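Local coordinates for glucose import ATP-binding protein GlcV (Sulfolobus solfataricus, PDB 1OXX), which hydrolyses ATP to power glucose uptake, as the energy-coupling subunit of the GlcSTUV ABC transporter, at residues V9-K14 / L54-T59; V156-L161 / S188-T193; D290-L295 / Y341-K346. The protein carries 1 engineered substitution. All coordinates share one frame; numbering follows the deposited sequence.

How the contacts relate
From the N terminus, contact 1 comes first. It brings the loop 54-59 back to strand 4-13 and closes the stretch that runs through the P-loop helix 41-52. Contact 2 opens later, about 27 Å away between centres. It joins the start of strand 161-165 to the chain that leaves helix 176-190 for strand 193-198, closing a strand-helix stretch. Both lie in the ABC-ATPase domain. Contact 3 is in the C-terminal domain, about 47 Å from contact 1 and 45 Å from contact 2 between centres. It pairs strands 294-307 and 337-342 and closes an all-beta stretch. The three follow in series, with no nesting or crossing, and none touches another.

Contact 1. Residues V9-K14 / L54-T59; sequences VSKVFK and LDVPST
Lys11 runs its side chain past the hydroxyl of Ser58 to the carboxylate of Asp55. Its CD lies 3.4 Å from Ser58 OG. CG stands opposite the backbone N (chi1 -179°), and the chain then bends once, at chi2, before running out straight. At its end, Lys11 NZ forms a salt bridge with Asp55 OD1 at 3.0 Å, reached on the syn side but well out of the carboxylate plane. Lys11 NZ also gives a hydrogen bond to Val56 O at 3.1 Å, in the carbonyl plane. Asp55 OD1 also accepts from Val56 N, on the same face as the lysine. Two donors therefore grip this oxygen and should fix the turn of the carboxylate. The lysine charge would be partly balanced here. Phe13 brings the end of its ring near Asp55 OD2, but only at 4.1 Å from CZ.

Ser58 OG takes a nearly straight hydrogen bond from Val12 N, at 3.0 Å. A side chain thus serves the strand backbone where the loop diverges from it. Ser10 O accepts from Ser58 N at 2.7 Å and, weakly, from Thr59 N. Ser10 N returns a bond to Thr59 O at 2.9 Å. Beyond this pair, one water bridges Ser10 OG and Thr59 OG1; Ser10 OG also bonds to Asn23 N of the neighbouring strand. Val9 CG1 meets Pro57 CB at 4.0 Å, and Pro57 also packs on Ile50 of helix 41-52. Lys11 and Phe13 touch Thr46 of that helix, a residue inferred to bind ATP. Ser58 and Thr59 together face Ser10, which makes a classic beta bulge where strand 4-13 meets the chain leading into strand 61-64, in the antiparallel beta subdomain of an ABC-ATPase.

Contact 2. Residues V156-L161 / S188-T193; sequences VKDPSL and SRLGVT
Val192 turns its side chain onto the backbone of Pro159 and Ser160, where two parallel strands of the ABC-ATPase core begin. Strands 161-165 and 193-198 are neighbours in the mixed sheet, and helix 176-190 lies between them in the chain. This is a beta-alpha-beta crossover of the P-loop NTPase fold.

Val192 holds CG1 opposite its own carbonyl carbon (chi1 -69°). Val192 CG1 reaches Pro159 O at 3.3 Å, and Val192 CB sits 3.5 Å from Ser160 O. The valine therefore covers two successive carbonyls with one branch and its root. Leu190, on the last turn of the helix, points toward the loop. Its CD2 comes no closer than 4.3 Å to Asp158 OD1, a loose contact. Gly191 follows with positive phi and takes the chain out of the helix into the strand.

Leu161 has CG on the far side of CB from its backbone N (chi1 173°). Its CD1 lies 3.5 Å from Thr193 O and also meets the methyl of the threonine. Thr193 places CG2 opposite its backbone N, beside that leucine. Its hydroxyl is directed elsewhere: OG1 bonds to Val2 O and Gly31 N, which ties the strand start to the N-terminal end of the chain and to the loop before strand 33-37. The threonine is thus divided between an apolar branch and a buried polar one.

The backbones join where Leu161 pairs with Thr193. Thr193 N donates to Ser160 O at 3.0 Å, bent to 140° at the hydrogen. Leu161 CA approaches Thr193 O at 3.3 Å in a CA-H...O contact.

Contact 3. Residues D290-L295 / Y341-K346; sequences DDSWIL and YVRKDK
Arg343 lays its guanidinium flat on the indole of Trp293, with centres 3.7 Å apart and planes at 15°. This is a stack with cation-pi character. CZ lies over the six-membered ring, and CD of the same arginine makes a CH-pi contact with that ring. A bend at chi2 (-70°) folds the chain back over the indole. A second CH-pi contact joins Leu295 to Tyr341: CD2 stands 3.7 Å from the centroid of the phenol ring.

Hydrogen bonds hold the guanidinium at its rim. Arg343 NH1 donates to Ser292 OG at 2.9 Å and to Ser292 O at 3.0 Å. Both oxygens lie near the guanidinium plane, but NH1 stands above the carbonyl plane of the serine. Asp290 OD1 accepts from Ser292 N in an Asx turn and from Ser292 OG, so the aspartate sets the serine that receives the arginine. One water accepts from Arg343 NH2 and donates to Asp290 OD2. Tyr341 OH bonds to Ile288 N, outside the two strands. In the backbone, Ile294 and Val342 form an antiparallel hydrogen-bonded pair, with Ile294 N to Val342 O at 2.9 Å and nearly straight.

Apolar contacts flank the backbone pair. Ile294 CG1 meets Val342 CG2 at 3.9 Å, and Ile294 CD1 reaches Lys344 CB at 3.6 Å.

A leucine in place of Arg343 has no guanidinium, so Ser292 O and OG would be left without this donor and the indole is likely to be freer to turn. The pairing joins strands 294-307 and 337-342 of the C-terminal domain. Its chemistry is consistent with an arginine charge met by the indole face, the serine oxygens and, through water, Asp290.

Contact 1. Residues V9-K14 / L54-T59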
loop_
_atom_site.group_PDB
_atom_site.type_symbol
_atom_site.label_atom_id
_atom_site.label_comp_id
_atom_site.label_asym_id
_atom_site.label_seq_id
_atom_site.Cartn_x
_atom_site.Cartn_y
_atom_site.Cartn_z
ATOM N N VAL A 9 20.694 0.552 -2.579
ATOM C CA VAL A 9 20.333 1.953 -2.706
ATOM C C VAL A 9 20.069 2.632 -1.372
ATOM O O VAL A 9 19.221 2.203 -0.589
ATOM C CB VAL A 9 19.139 2.112 -3.589
ATOM C CG1 VAL A 9 18.510 3.481 -3.417
ATOM C CG2 VAL A 9 19.565 1.842 -5.061
ATOM N N SER A 10 20.826 3.701 -1.121
ATOM C CA SER A 10 20.625 4.524 0.054
ATOM C C SER A 10 20.402 5.962 -0.389
ATOM O O SER A 10 20.830 6.369 -1.466
ATOM C CB SER A 10 21.842 4.451 0.960
ATOM O OG SER A 10 22.013 3.147 1.476
ATOM N N LYS A 11 19.710 6.728 0.441
ATOM C CA LYS A 11 19.439 8.126 0.153
ATOM C C LYS A 11 19.450 8.872 1.484
ATOM O O LYS A 11 18.735 8.502 2.417
ATOM C CB LYS A 11 18.084 8.318 -0.535
ATOM C CG LYS A 11 17.789 9.762 -0.879
ATOM C CD LYS A 11 18.803 10.326 -1.843
ATOM C CE LYS A 11 18.495 11.763 -2.190
ATOM N NZ LYS A 11 19.499 12.283 -3.147
ATOM N N VAL A 12 20.299 9.891 1.567
ATOM C CA VAL A 12 20.381 10.723 2.748
ATOM C C VAL A 12 20.023 12.157 2.406
ATOM O O VAL A 12 20.131 12.591 1.251
ATOM C CB VAL A 12 21.787 10.689 3.386
ATOM C CG1 VAL A 12 22.226 9.266 3.631
ATOM C CG2 VAL A 12 22.787 11.433 2.529
ATOM N N PHE A 13 19.549 12.868 3.418
ATOM C CA PHE A 13 19.279 14.293 3.332
ATOM C C PHE A 13 19.980 14.962 4.516
ATOM O O PHE A 13 20.529 14.280 5.387
ATOM C CB PHE A 13 17.776 14.562 3.384
ATOM C CG PHE A 13 17.025 14.043 2.190
ATOM C CD1 PHE A 13 16.208 12.932 2.299
ATOM C CD2 PHE A 13 17.141 14.662 0.960
ATOM C CE1 PHE A 13 15.511 12.449 1.197
ATOM C CE2 PHE A 13 16.449 14.182 -0.141
ATOM C CZ PHE A 13 15.633 13.081 -0.019
ATOM N N LYS A 14 19.953 16.293 4.552
ATOM C CA LYS A 14 20.543 17.058 5.642
ATOM C C LYS A 14 21.998 16.639 5.882
ATOM O O LYS A 14 22.461 16.480 7.008
ATOM C CB LYS A 14 19.698 16.913 6.908
ATOM C CG LYS A 14 18.294 17.524 6.769
ATOM C CD LYS A 14 17.372 17.051 7.875
ATOM C CE LYS A 14 16.050 17.796 7.855
ATOM N NZ LYS A 14 16.236 19.215 8.238
ATOM N N LEU A 54 13.779 11.396 -10.870
ATOM C CA LEU A 54 13.607 12.759 -10.348
ATOM C C LEU A 54 14.575 13.015 -9.192
ATOM O O LEU A 54 14.781 14.157 -8.757
ATOM C CB LEU A 54 12.159 12.988 -9.912
ATOM C CG LEU A 54 11.148 12.917 -11.062
ATOM C CD1 LEU A 54 9.731 12.873 -10.544
ATOM C CD2 LEU A 54 11.348 14.101 -12.004
ATOM N N ASP A 55 15.144 11.930 -8.682
ATOM C CA ASP A 55 16.176 11.987 -7.666
ATOM C C ASP A 55 17.123 10.823 -7.937
ATOM O O ASP A 55 16.876 10.014 -8.835
ATOM C CB ASP A 55 15.572 11.906 -6.270
ATOM C CG ASP A 55 16.501 12.454 -5.190
ATOM O OD1 ASP A 55 17.693 12.739 -5.474
ATOM O OD2 ASP A 55 16.110 12.633 -4.023
ATOM N N VAL A 56 18.217 10.759 -7.186
ATOM C CA VAL A 56 19.214 9.714 -7.358
ATOM C C VAL A 56 19.638 9.111 -6.033
ATOM O O VAL A 56 19.527 9.762 -4.995
ATOM C CB VAL A 56 20.478 10.259 -8.053
ATOM C CG1 VAL A 56 20.148 10.713 -9.473
ATOM C CG2 VAL A 56 21.085 11.389 -7.260
ATOM N N PRO A 57 20.109 7.871 -6.059
ATOM C CA PRO A 57 20.662 7.269 -4.845
ATOM C C PRO A 57 21.867 8.076 -4.389
ATOM O O PRO A 57 22.637 8.580 -5.221
ATOM C CB PRO A 57 21.122 5.883 -5.296
ATOM C CG PRO A 57 20.402 5.624 -6.584
ATOM C CD PRO A 57 20.168 6.954 -7.206
ATOM N N SER A 58 22.016 8.237 -3.080
ATOM C CA SER A 58 23.237 8.843 -2.520
ATOM C C SER A 58 24.381 7.851 -2.723
ATOM O O SER A 58 25.480 8.226 -3.155
ATOM C CB SER A 58 23.043 9.183 -1.037
ATOM O OG SER A 58 22.008 10.137 -0.856
ATOM N N THR A 59 24.112 6.593 -2.400
ATOM C CA THR A 59 25.017 5.498 -2.670
ATOM C C THR A 59 24.199 4.356 -3.236
ATOM O O THR A 59 22.975 4.278 -3.022
ATOM C CB THR A 59 25.786 5.069 -1.423
ATOM O OG1 THR A 59 24.870 4.762 -0.377
ATOM C CG2 THR A 59 26.607 6.220 -0.895
HETATM O O HOH W 1 24.089 2.267 -0.207
#

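Contact 2. Residues V156-L161 / S188-T193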
loop_
_atom_site.group_PDB
_atom_site.type_symbol
_atom_site.label_atom_id
_atom_site.label_comp_id
_atom_site.label_asym_id
_atom_site.label_seq_id
_atom_site.Cartn_x
_atom_site.Cartn_y
_atom_site.Cartn_z
ATOM N N VAL A 156 0.759 8.083 -22.792
ATOM C CA VAL A 156 0.780 8.596 -24.161
ATOM C C VAL A 156 2.044 8.279 -24.966
ATOM O O VAL A 156 1.984 8.180 -26.185
ATOM C CB VAL A 156 0.443 10.117 -24.190
ATOM C CG1 VAL A 156 1.624 10.958 -23.819
ATOM C CG2 VAL A 156 -0.087 10.481 -25.544
ATOM N N LYS A 157 3.172 8.120 -24.287
ATOM C CA LYS A 157 4.442 7.758 -24.952
ATOM C C LYS A 157 4.756 6.258 -24.911
ATOM O O LYS A 157 5.898 5.849 -25.113
ATOM C CB LYS A 157 5.629 8.492 -24.322
ATOM C CG LYS A 157 5.640 10.013 -24.485
ATOM C CD LYS A 157 6.961 10.619 -24.029
ATOM C CE LYS A 157 7.153 10.520 -22.524
ATOM N NZ LYS A 157 8.459 11.107 -22.083
ATOM N N ASP A 158 3.757 5.436 -24.654
ATOM C CA ASP A 158 3.966 3.990 -24.524
ATOM C C ASP A 158 5.168 3.585 -23.659
ATOM O O ASP A 158 6.214 3.137 -24.106
ATOM C CB ASP A 158 4.073 3.296 -25.870
ATOM C CG ASP A 158 3.602 1.852 -25.796
ATOM O OD1 ASP A 158 2.446 1.635 -25.343
ATOM O OD2 ASP A 158 4.312 0.877 -26.134
ATOM N N PRO A 159 4.965 3.701 -22.385
ATOM C CA PRO A 159 5.999 3.352 -21.422
ATOM C C PRO A 159 6.158 1.858 -21.203
ATOM O O PRO A 159 5.298 1.061 -21.575
ATOM C CB PRO A 159 5.469 3.959 -20.131
ATOM C CG PRO A 159 4.034 4.094 -20.289
ATOM C CD PRO A 159 3.710 4.106 -21.745
ATOM N N SER A 160 7.275 1.499 -20.589
ATOM C CA SER A 160 7.562 0.135 -20.172
ATOM C C SER A 160 7.295 -0.055 -18.685
ATOM O O SER A 160 7.145 -1.173 -18.237
ATOM C CB SER A 160 9.030 -0.188 -20.433
ATOM O OG SER A 160 9.311 -0.242 -21.827
ATOM N N LEU A 161 7.216 1.051 -17.954
ATOM C CA LEU A 161 7.061 1.067 -16.509
ATOM C C LEU A 161 6.040 2.127 -16.131
ATOM O O LEU A 161 6.125 3.270 -16.574
ATOM C CB LEU A 161 8.403 1.400 -15.868
ATOM C CG LEU A 161 8.447 1.629 -14.360
ATOM C CD1 LEU A 161 7.991 0.367 -13.605
ATOM C CD2 LEU A 161 9.856 2.058 -13.930
ATOM N N SER A 188 -2.673 -5.104 -17.481
ATOM C CA SER A 188 -2.856 -6.371 -18.182
ATOM C C SER A 188 -2.727 -6.204 -19.682
ATOM O O SER A 188 -2.073 -7.016 -20.363
ATOM C CB SER A 188 -4.241 -6.947 -17.874
ATOM O OG SER A 188 -4.386 -8.223 -18.477
ATOM N N ARG A 189 -3.368 -5.158 -20.197
ATOM C CA ARG A 189 -3.399 -4.860 -21.620
ATOM C C ARG A 189 -2.028 -4.494 -22.172
ATOM O O ARG A 189 -1.663 -4.904 -23.264
ATOM C CB ARG A 189 -4.375 -3.710 -21.859
ATOM C CG ARG A 189 -4.450 -3.235 -23.270
ATOM C CD ARG A 189 -5.660 -2.360 -23.526
ATOM N NE ARG A 189 -5.634 -1.152 -22.710
ATOM C CZ ARG A 189 -4.811 -0.145 -22.931
ATOM N NH1 ARG A 189 -3.946 -0.222 -23.929
ATOM N NH2 ARG A 189 -4.840 0.929 -22.160
ATOM N N LEU A 190 -1.261 -3.721 -21.407
ATOM C CA LEU A 190 0.039 -3.259 -21.876
ATOM C C LEU A 190 1.217 -4.142 -21.457
ATOM O O LEU A 190 2.249 -4.126 -22.132
ATOM C CB LEU A 190 0.286 -1.841 -21.355
ATOM C CG LEU A 190 -0.673 -0.761 -21.859
ATOM C CD1 LEU A 190 -0.348 0.587 -21.255
ATOM C CD2 LEU A 190 -0.598 -0.622 -23.372
ATOM N N GLY A 191 1.071 -4.877 -20.356
ATOM C CA GLY A 191 2.129 -5.731 -19.848
ATOM C C GLY A 191 3.276 -4.967 -19.218
ATOM O O GLY A 191 4.353 -5.525 -19.023
ATOM N N VAL A 192 3.045 -3.698 -18.891
ATOM C CA VAL A 192 4.093 -2.876 -18.290
ATOM C C VAL A 192 4.447 -3.371 -16.886
ATOM O O VAL A 192 3.614 -3.889 -16.168
ATOM C CB VAL A 192 3.665 -1.395 -18.142
ATOM C CG1 VAL A 192 3.536 -0.718 -19.502
ATOM C CG2 VAL A 192 2.387 -1.278 -17.367
ATOM N N THR A 193 5.696 -3.188 -16.506
ATOM C CA THR A 193 6.076 -3.346 -15.124
ATOM C C THR A 193 5.339 -2.232 -14.384
ATOM O O THR A 193 5.154 -1.119 -14.903
ATOM C CB THR A 193 7.578 -3.202 -15.001
ATOM O OG1 THR A 193 8.224 -4.218 -15.788
ATOM C CG2 THR A 193 8.066 -3.428 -13.544
#

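Contact 3. Residues D290-L295 / Y341-K346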
loop_
_atom_site.group_PDB
_atom_site.type_symbol
_atom_site.label_atom_id
_atom_site.label_comp_id
_atom_site.label_asym_id
_atom_site.label_seq_id
_atom_site.Cartn_x
_atom_site.Cartn_y
_atom_site.Cartn_z
ATOM N N ASP A 290 -18.952 -24.156 18.293
ATOM C CA ASP A 290 -18.181 -24.059 17.060
ATOM C C ASP A 290 -16.711 -24.322 17.360
ATOM O O ASP A 290 -15.996 -23.462 17.885
ATOM C CB ASP A 290 -18.365 -22.688 16.426
ATOM C CG ASP A 290 -17.752 -22.597 15.040
ATOM O OD1 ASP A 290 -16.909 -23.443 14.689
ATOM O OD2 ASP A 290 -18.049 -21.688 14.249
ATOM N N ASP A 291 -16.256 -25.517 17.012
ATOM C CA ASP A 291 -14.890 -25.918 17.301
ATOM C C ASP A 291 -13.814 -25.223 16.451
ATOM O O ASP A 291 -12.625 -25.427 16.674
ATOM C CB ASP A 291 -14.756 -27.447 17.227
ATOM C CG ASP A 291 -14.695 -27.972 15.808
ATOM O OD1 ASP A 291 -14.544 -29.204 15.644
ATOM O OD2 ASP A 291 -14.774 -27.251 14.796
ATOM N N SER A 292 -14.223 -24.363 15.518
ATOM C CA SER A 292 -13.264 -23.602 14.713
ATOM C C SER A 292 -12.768 -22.334 15.439
ATOM O O SER A 292 -11.884 -21.635 14.939
ATOM C CB SER A 292 -13.866 -23.232 13.350
ATOM O OG SER A 292 -14.976 -22.361 13.461
ATOM N N TRP A 293 -13.320 -22.094 16.622
ATOM C CA TRP A 293 -12.932 -20.988 17.479
ATOM C C TRP A 293 -12.434 -21.539 18.817
ATOM O O TRP A 293 -12.938 -22.562 19.284
ATOM C CB TRP A 293 -14.133 -20.115 17.789
ATOM C CG TRP A 293 -14.664 -19.299 16.630
ATOM C CD1 TRP A 293 -15.717 -19.614 15.818
ATOM C CD2 TRP A 293 -14.179 -18.029 16.180
ATOM N NE1 TRP A 293 -15.905 -18.625 14.882
ATOM C CE2 TRP A 293 -14.978 -17.636 15.091
ATOM C CE3 TRP A 293 -13.150 -17.177 16.593
ATOM C CZ2 TRP A 293 -14.773 -16.430 14.413
ATOM C CZ3 TRP A 293 -12.942 -16.002 15.910
ATOM C CH2 TRP A 293 -13.739 -15.645 14.838
ATOM N N ILE A 294 -11.470 -20.864 19.433
ATOM C CA ILE A 294 -11.017 -21.265 20.770
ATOM C C ILE A 294 -11.215 -20.138 21.773
ATOM O O ILE A 294 -10.980 -18.944 21.486
ATOM C CB ILE A 294 -9.533 -21.713 20.819
ATOM C CG1 ILE A 294 -8.594 -20.588 20.378
ATOM C CG2 ILE A 294 -9.334 -23.006 20.044
ATOM C CD1 ILE A 294 -7.181 -20.766 20.875
ATOM N N LEU A 295 -11.606 -20.530 22.973
ATOM C CA LEU A 295 -11.761 -19.613 24.085
ATOM C C LEU A 295 -10.425 -19.143 24.620
ATOM O O LEU A 295 -9.532 -19.969 24.858
ATOM C CB LEU A 295 -12.450 -20.347 25.230
ATOM C CG LEU A 295 -13.956 -20.236 25.376
ATOM C CD1 LEU A 295 -14.401 -21.142 26.516
ATOM C CD2 LEU A 295 -14.369 -18.801 25.662
ATOM N N TYR A 341 -13.276 -15.340 22.051
ATOM C CA TYR A 341 -12.808 -16.444 21.246
ATOM C C TYR A 341 -11.910 -15.881 20.159
ATOM O O TYR A 341 -12.101 -14.756 19.691
ATOM C CB TYR A 341 -13.965 -17.147 20.529
ATOM C CG TYR A 341 -14.848 -18.004 21.389
ATOM C CD1 TYR A 341 -15.921 -17.464 22.092
ATOM C CD2 TYR A 341 -14.631 -19.366 21.461
ATOM C CE1 TYR A 341 -16.736 -18.273 22.864
ATOM C CE2 TYR A 341 -15.425 -20.181 22.246
ATOM C CZ TYR A 341 -16.486 -19.635 22.929
ATOM O OH TYR A 341 -17.292 -20.456 23.697
ATOM N N VAL A 342 -10.926 -16.668 19.749
ATOM C CA VAL A 342 -10.107 -16.293 18.605
ATOM C C VAL A 342 -9.902 -17.483 17.679
ATOM O O VAL A 342 -10.201 -18.620 18.024
ATOM C CB VAL A 342 -8.718 -15.758 19.029
ATOM C CG1 VAL A 342 -8.830 -14.551 19.973
ATOM C CG2 VAL A 342 -7.883 -16.865 19.696
ATOM N N ARG A 343 -9.394 -17.203 16.482
ATOM C CA ARG A 343 -8.935 -18.249 15.581
ATOM C C ARG A 343 -7.522 -18.629 16.012
ATOM O O ARG A 343 -6.583 -17.837 15.872
ATOM C CB ARG A 343 -8.883 -17.726 14.154
ATOM C CG ARG A 343 -10.206 -17.278 13.636
ATOM C CD ARG A 343 -11.160 -18.415 13.397
ATOM N NE ARG A 343 -12.278 -18.042 12.534
ATOM C CZ ARG A 343 -13.375 -18.749 12.422
ATOM N NH1 ARG A 343 -13.508 -19.872 13.113
ATOM N NH2 ARG A 343 -14.353 -18.348 11.626
ATOM N N LYS A 344 -7.355 -19.840 16.536
ATOM C CA LYS A 344 -6.055 -20.262 17.054
ATOM C C LYS A 344 -4.894 -20.108 16.086
ATOM O O LYS A 344 -3.819 -19.628 16.470
ATOM C CB LYS A 344 -6.140 -21.703 17.517
ATOM C CG LYS A 344 -4.841 -22.239 18.102
ATOM C CD LYS A 344 -5.032 -23.707 18.494
ATOM C CE LYS A 344 -3.738 -24.353 18.979
ATOM N NZ LYS A 344 -3.450 -24.044 20.406
ATOM N N ASP A 345 -5.108 -20.509 14.839
ATOM C CA ASP A 345 -4.038 -20.469 13.857
ATOM C C ASP A 345 -3.738 -19.070 13.374
ATOM O O ASP A 345 -2.768 -18.877 12.625
ATOM C CB ASP A 345 -4.312 -21.399 12.672
ATOM C CG ASP A 345 -5.481 -20.964 11.825
ATOM O OD1 ASP A 345 -6.162 -19.978 12.179
ATOM O OD2 ASP A 345 -5.796 -21.560 10.767
ATOM N N LYS A 346 -4.517 -18.087 13.828
ATOM C CA LYS A 346 -4.292 -16.709 13.403
ATOM C C LYS A 346 -3.674 -15.858 14.509
ATOM O O LYS A 346 -3.446 -14.667 14.311
ATOM C CB LYS A 346 -5.580 -16.058 12.907
ATOM C CG LYS A 346 -6.239 -16.758 11.755
ATOM C CD LYS A 346 -5.449 -16.559 10.486
ATOM C CE LYS A 346 -6.124 -17.270 9.320
ATOM N NZ LYS A 346 -5.399 -17.042 8.063
HETATM O O HOH W 2 -16.774 -19.908 12.104
HETATM O O HOH W 3 -9.440 -21.913 16.169
#